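Local coordinates for protein 5-cytosine DNA methyltransferase (Entamoeba histolytica, PDB 3QV2) that probably transfers a methyl group from S-adenosyl-L-methionine to carbon 5 of cytosine in tRNA or DNA, at residues C251-H256 against N268-Y273; S194-Y199 against D223-D228. All coordinates share one frame; numbering follows the deposited sequence.

Contact 1. Residues C251-H256 against N268-Y273; sequences CPIEPH and NKNLRY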
loop_
_atom_site.group_PDB
_atom_site.type_symbol
_atom_site.label_atom_id
_atom_site.label_comp_id
_atom_site.label_asym_id
_atom_site.label_seq_id
_atom_site.Cartn_x
_atom_site.Cartn_y
_atom_site.Cartn_z
ATOM N N CYS A 251 -6.303 -12.103 -19.882
ATOM C CA CYS A 251 -6.711 -12.974 -20.977
ATOM C C CYS A 251 -6.155 -14.375 -20.744
ATOM O O CYS A 251 -4.941 -14.573 -20.752
ATOM C CB CYS A 251 -6.208 -12.427 -22.316
ATOM S SG CYS A 251 -6.668 -13.424 -23.757
ATOM N N PRO A 252 -7.050 -15.349 -20.532
ATOM C CA PRO A 252 -6.681 -16.727 -20.201
ATOM C C PRO A 252 -6.407 -17.564 -21.444
ATOM O O PRO A 252 -6.046 -18.735 -21.328
ATOM C CB PRO A 252 -7.930 -17.259 -19.480
ATOM C CG PRO A 252 -9.000 -16.170 -19.622
ATOM C CD PRO A 252 -8.508 -15.197 -20.637
ATOM N N ILE A 253 -6.581 -16.968 -22.618
ATOM C CA ILE A 253 -6.394 -17.687 -23.874
ATOM C C ILE A 253 -4.959 -17.596 -24.390
ATOM O O ILE A 253 -4.460 -18.529 -25.020
ATOM C CB ILE A 253 -7.384 -17.197 -24.958
ATOM C CG1 ILE A 253 -8.613 -18.107 -25.010
ATOM C CG2 ILE A 253 -6.711 -17.155 -26.322
ATOM C CD1 ILE A 253 -9.365 -18.204 -23.696
ATOM N N GLU A 254 -4.293 -16.481 -24.114
ATOM C CA GLU A 254 -2.941 -16.268 -24.622
ATOM C C GLU A 254 -1.924 -16.028 -23.514
ATOM O O GLU A 254 -2.131 -15.173 -22.652
ATOM C CB GLU A 254 -2.919 -15.090 -25.598
ATOM C CG GLU A 254 -3.760 -15.296 -26.842
ATOM C CD GLU A 254 -3.813 -14.063 -27.720
ATOM O OE1 GLU A 254 -3.630 -12.944 -27.194
ATOM O OE2 GLU A 254 -4.036 -14.212 -28.939
ATOM N N PRO A 255 -0.819 -16.788 -23.534
ATOM C CA PRO A 255 0.292 -16.567 -22.604
ATOM C C PRO A 255 0.806 -15.139 -22.735
ATOM O O PRO A 255 1.030 -14.458 -21.734
ATOM C CB PRO A 255 1.353 -17.554 -23.092
ATOM C CG PRO A 255 0.577 -18.637 -23.751
ATOM C CD PRO A 255 -0.587 -17.953 -24.405
ATOM N N HIS A 256 0.990 -14.701 -23.976
ATOM C CA HIS A 256 1.363 -13.325 -24.266
ATOM C C HIS A 256 0.268 -12.681 -25.102
ATOM O O HIS A 256 0.188 -12.910 -26.308
ATOM C CB HIS A 256 2.688 -13.278 -25.028
ATOM C CG HIS A 256 3.879 -13.640 -24.197
ATOM N ND1 HIS A 256 4.558 -12.720 -23.431
ATOM C CD2 HIS A 256 4.517 -14.822 -24.019
ATOM C CE1 HIS A 256 5.561 -13.319 -22.811
ATOM N NE2 HIS A 256 5.557 -14.594 -23.152
ATOM N N ASN A 268 -13.929 -12.609 -28.153
ATOM C CA ASN A 268 -13.703 -14.027 -27.876
ATOM C C ASN A 268 -12.303 -14.341 -27.362
ATOM O O ASN A 268 -11.577 -15.142 -27.953
ATOM C CB ASN A 268 -14.001 -14.875 -29.115
ATOM C CG ASN A 268 -15.485 -14.976 -29.413
ATOM O OD1 ASN A 268 -16.027 -14.200 -30.201
ATOM N ND2 ASN A 268 -16.151 -15.938 -28.784
ATOM N N LYS A 269 -11.926 -13.706 -26.259
ATOM C CA LYS A 269 -10.647 -13.980 -25.621
ATOM C C LYS A 269 -10.863 -14.184 -24.126
ATOM O O LYS A 269 -9.919 -14.158 -23.336
ATOM C CB LYS A 269 -9.655 -12.846 -25.886
ATOM C CG LYS A 269 -9.534 -12.478 -27.360
ATOM C CD LYS A 269 -8.480 -11.407 -27.606
ATOM C CE LYS A 269 -7.072 -11.981 -27.553
ATOM N NZ LYS A 269 -6.070 -11.055 -28.152
ATOM N N ASN A 270 -12.125 -14.381 -23.753
ATOM C CA ASN A 270 -12.504 -14.670 -22.373
ATOM C C ASN A 270 -11.910 -13.704 -21.350
ATOM O O ASN A 270 -11.502 -14.115 -20.264
ATOM C CB ASN A 270 -12.137 -16.111 -22.014
ATOM C CG ASN A 270 -12.899 -17.129 -22.840
ATOM O OD1 ASN A 270 -12.588 -17.351 -24.011
ATOM N ND2 ASN A 270 -13.900 -17.755 -22.234
ATOM N N LEU A 271 -11.873 -12.422 -21.696
ATOM C CA LEU A 271 -11.312 -11.404 -20.815
ATOM C C LEU A 271 -12.097 -11.301 -19.511
ATOM O O LEU A 271 -13.322 -11.415 -19.505
ATOM C CB LEU A 271 -11.285 -10.046 -21.518
ATOM C CG LEU A 271 -10.514 -9.987 -22.837
ATOM C CD1 LEU A 271 -10.569 -8.589 -23.432
ATOM C CD2 LEU A 271 -9.074 -10.438 -22.638
ATOM N N ARG A 272 -11.385 -11.087 -18.408
ATOM C CA ARG A 272 -12.019 -10.917 -17.106
ATOM C C ARG A 272 -11.177 -10.016 -16.215
ATOM O O ARG A 272 -9.970 -9.883 -16.417
ATOM C CB ARG A 272 -12.213 -12.270 -16.416
ATOM C CG ARG A 272 -10.920 -12.947 -15.989
ATOM C CD ARG A 272 -11.189 -14.138 -15.081
ATOM N NE ARG A 272 -9.970 -14.884 -14.781
ATOM C CZ ARG A 272 -9.188 -14.652 -13.730
ATOM N NH1 ARG A 272 -9.495 -13.691 -12.871
ATOM N NH2 ARG A 272 -8.098 -15.383 -13.540
ATOM N N TYR A 273 -11.817 -9.396 -15.229
ATOM C CA TYR A 273 -11.085 -8.651 -14.217
ATOM C C TYR A 273 -10.378 -9.640 -13.307
ATOM O O TYR A 273 -10.817 -10.781 -13.160
ATOM C CB TYR A 273 -12.027 -7.793 -13.371
ATOM C CG TYR A 273 -12.879 -6.819 -14.154
ATOM C CD1 TYR A 273 -12.335 -5.655 -14.680
ATOM C CD2 TYR A 273 -14.233 -7.056 -14.348
ATOM C CE1 TYR A 273 -13.115 -4.760 -15.389
ATOM C CE2 TYR A 273 -15.020 -6.170 -15.053
ATOM C CZ TYR A 273 -14.457 -5.024 -15.572
ATOM O OH TYR A 273 -15.244 -4.142 -16.275
#

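Contact 2. Residues S194-Y199 against D223-D228; sequences SMISNY and DIVGKD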
loop_
_atom_site.group_PDB
_atom_site.type_symbol
_atom_site.label_atom_id
_atom_site.label_comp_id
_atom_site.label_asym_id
_atom_site.label_seq_id
_atom_site.Cartn_x
_atom_site.Cartn_y
_atom_site.Cartn_z
ATOM N N SER A 194 8.728 -15.458 -10.249
ATOM C CA SER A 194 7.300 -15.692 -10.357
ATOM C C SER A 194 6.746 -15.010 -11.599
ATOM O O SER A 194 7.283 -14.002 -12.057
ATOM C CB SER A 194 6.577 -15.175 -9.112
ATOM O OG SER A 194 6.674 -13.763 -9.025
ATOM N N MET A 195 5.674 -15.573 -12.141
ATOM C CA MET A 195 4.981 -14.977 -13.270
ATOM C C MET A 195 3.560 -14.644 -12.835
ATOM O O MET A 195 3.148 -14.989 -11.729
ATOM C CB MET A 195 4.958 -15.945 -14.457
ATOM C CG MET A 195 5.468 -15.349 -15.765
ATOM S SD MET A 195 7.237 -14.994 -15.753
ATOM C CE MET A 195 7.916 -16.644 -15.590
ATOM N N ILE A 196 2.814 -13.966 -13.702
ATOM C CA ILE A 196 1.421 -13.647 -13.417
ATOM C C ILE A 196 0.655 -14.927 -13.105
ATOM O O ILE A 196 -0.327 -14.915 -12.360
ATOM C CB ILE A 196 0.755 -12.933 -14.605
ATOM C CG1 ILE A 196 1.552 -11.686 -15.000
ATOM C CG2 ILE A 196 -0.688 -12.571 -14.276
ATOM C CD1 ILE A 196 0.906 -10.884 -16.104
ATOM N N SER A 197 1.124 -16.030 -13.676
ATOM C CA SER A 197 0.505 -17.336 -13.481
ATOM C C SER A 197 0.359 -17.682 -12.000
ATOM O O SER A 197 -0.672 -18.201 -11.574
ATOM C CB SER A 197 1.333 -18.419 -14.181
ATOM O OG SER A 197 1.726 -18.009 -15.482
ATOM N N ASN A 198 1.396 -17.386 -11.221
ATOM C CA ASN A 198 1.454 -17.783 -9.814
ATOM C C ASN A 198 0.371 -17.170 -8.925
ATOM O O ASN A 198 0.130 -17.648 -7.816
ATOM C CB ASN A 198 2.837 -17.475 -9.229
ATOM C CG ASN A 198 3.947 -18.250 -9.916
ATOM O OD1 ASN A 198 4.520 -17.792 -10.904
ATOM N ND2 ASN A 198 4.260 -19.430 -9.389
ATOM N N TYR A 199 -0.282 -16.120 -9.406
ATOM C CA TYR A 199 -1.230 -15.382 -8.578
ATOM C C TYR A 199 -2.682 -15.617 -8.982
ATOM O O TYR A 199 -3.603 -15.120 -8.334
ATOM C CB TYR A 199 -0.913 -13.886 -8.623
ATOM C CG TYR A 199 0.530 -13.554 -8.304
ATOM C CD1 TYR A 199 1.507 -13.585 -9.292
ATOM C CD2 TYR A 199 0.915 -13.209 -7.014
ATOM C CE1 TYR A 199 2.825 -13.283 -9.005
ATOM C CE2 TYR A 199 2.231 -12.905 -6.719
ATOM C CZ TYR A 199 3.181 -12.944 -7.719
ATOM O OH TYR A 199 4.495 -12.644 -7.437
ATOM N N ASP A 223 -5.728 -2.215 -20.491
ATOM C CA ASP A 223 -4.399 -2.802 -20.565
ATOM C C ASP A 223 -4.561 -4.294 -20.310
ATOM O O ASP A 223 -4.931 -4.706 -19.211
ATOM C CB ASP A 223 -3.464 -2.180 -19.528
ATOM C CG ASP A 223 -2.067 -2.768 -19.583
ATOM O OD1 ASP A 223 -1.206 -2.194 -20.283
ATOM O OD2 ASP A 223 -1.833 -3.808 -18.933
ATOM N N ILE A 224 -4.299 -5.102 -21.331
ATOM C CA ILE A 224 -4.566 -6.534 -21.252
ATOM C C ILE A 224 -3.286 -7.357 -21.139
ATOM O O ILE A 224 -2.301 -7.091 -21.831
ATOM C CB ILE A 224 -5.380 -7.019 -22.467
ATOM C CG1 ILE A 224 -6.603 -6.124 -22.677
ATOM C CG2 ILE A 224 -5.799 -8.468 -22.286
ATOM C CD1 ILE A 224 -7.469 -6.541 -23.845
ATOM N N VAL A 225 -3.311 -8.358 -20.266
ATOM C CA VAL A 225 -2.155 -9.219 -20.045
ATOM C C VAL A 225 -2.531 -10.697 -20.032
ATOM O O VAL A 225 -3.663 -11.062 -19.713
ATOM C CB VAL A 225 -1.452 -8.881 -18.717
ATOM C CG1 VAL A 225 -0.893 -7.469 -18.756
ATOM C CG2 VAL A 225 -2.414 -9.046 -17.552
ATOM N N GLY A 226 -1.569 -11.542 -20.386
ATOM C CA GLY A 226 -1.736 -12.982 -20.320
ATOM C C GLY A 226 -0.916 -13.550 -19.179
ATOM O O GLY A 226 -0.146 -12.830 -18.546
ATOM N N LYS A 227 -1.071 -14.842 -18.918
ATOM C CA LYS A 227 -0.415 -15.475 -17.778
ATOM C C LYS A 227 1.106 -15.351 -17.811
ATOM O O LYS A 227 1.770 -15.563 -16.795
ATOM C CB LYS A 227 -0.819 -16.947 -17.674
ATOM C CG LYS A 227 -0.443 -17.785 -18.884
ATOM C CD LYS A 227 -0.977 -19.201 -18.752
ATOM C CE LYS A 227 -2.491 -19.207 -18.610
ATOM N NZ LYS A 227 -3.038 -20.589 -18.503
ATOM N N ASP A 228 1.659 -15.003 -18.970
ATOM C CA ASP A 228 3.112 -14.934 -19.123
ATOM C C ASP A 228 3.651 -13.517 -19.325
ATOM O O ASP A 228 4.862 -13.298 -19.274
ATOM C CB ASP A 228 3.577 -15.848 -20.263
ATOM C CG ASP A 228 3.506 -17.318 -19.896
ATOM O OD1 ASP A 228 3.525 -17.627 -18.686
ATOM O OD2 ASP A 228 3.436 -18.162 -20.814
#

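Contact 1. Residues C251-H256 against N268-Y273
The ring of P252 overlaps the backbone of N270, with CD 3.2 Å from N270 O. The same CD also lies 3.2 Å from K269 O, so the ring edge sits against two successive carbonyl oxygens. Both segments belong to the long loop between strand 249-251 and helix 276-282. It lies in the smaller lobe, probably the target-recognition domain as in other C5-methyltransferases. No backbone hydrogen bond joins the segments; side chains of one meet both side chains and carbonyl oxygens of the other. P252 crosses the side chain of N270 at about a right angle. I253 lays its CD1 methyl against the amide of N270, 3.3 Å from OD1, in van der Waals contact at the exposed side. On the buried side, C251 CB meets L271 CD2 at 3.5 Å. L271 points its CB away from the other segment, and its CD2 branch comes back to make this apolar touch. The SG of C251 is anti to the backbone N (chi1 -180°), which places it 3.7 Å from K269 CB. I224 of strand 224-226 touches both C251 and L271. K269 sets off alongside the other segment, and the bend at chi3 (77°) brings its ammonium end to E254. The backbone N of I258 is the stronger partner of E254 OE1. K269 NZ, 3.2 Å from E254 OE1, adds a salt bridge that is weak as a hydrogen bond.

Contact 2. Residues S194-Y199 against D223-D228
A short helix-like turn, 196-198, packs on the chain around strand 224-226 through a serine-to-carbonyl bond and an isoleucine. The turn lies in the loop between strand 172-178 and helix 212-218. The strand, 224-226, pairs in parallel with strand 249-251 in the smaller lobe. S197 meets the backbone of K227, in the chain that follows strand 224-226. Its OG gives a hydrogen bond to K227 O at 2.8 Å. The OG comes from above the carbonyl plane, 47° out of it. S197 N makes a second, weak bond to K227 O at 3.2 Å. With chi1 at -44°, OG stays beside its own backbone N, and both donors face one acceptor. I196 supplies the apolar part. Its CD1 lies 4.0 Å from V225 CB, the two side chains crossing at about a right angle, and 3.3 Å from G226 O. M195 CG packs more loosely, 3.8 Å from K227 O. The turn is held from within by N198, whose OD1 accepts a hydrogen bond from M195 N at 2.8 Å. The polar hold on segment 223-228 thus rests on one carbonyl oxygen, K227 O, which takes one good and one weak bond from S197, while I196 supplies most of the apolar cover.

Contacts 1 and 2 lie side by side in the smaller lobe, with centres about 10 Å apart. They follow one another along the chain, contact 2 closing before contact 1 opens. The two-stranded parallel sheet joins them. C251 N of contact 1 lies 2.8 Å from V225 O of contact 2, a probable hydrogen bond. Further on, P255 O and D228 N make another probable one at 2.9 Å. L271 CD1 adds packing on I224 CD1 at 3.7 Å. The centre of contact 1 lies about 27 Å from the centre of the chain, that of contact 2 about 20 Å. Both are away from the S-adenosyl-L-homocysteine pocket and the predicted active-site C86.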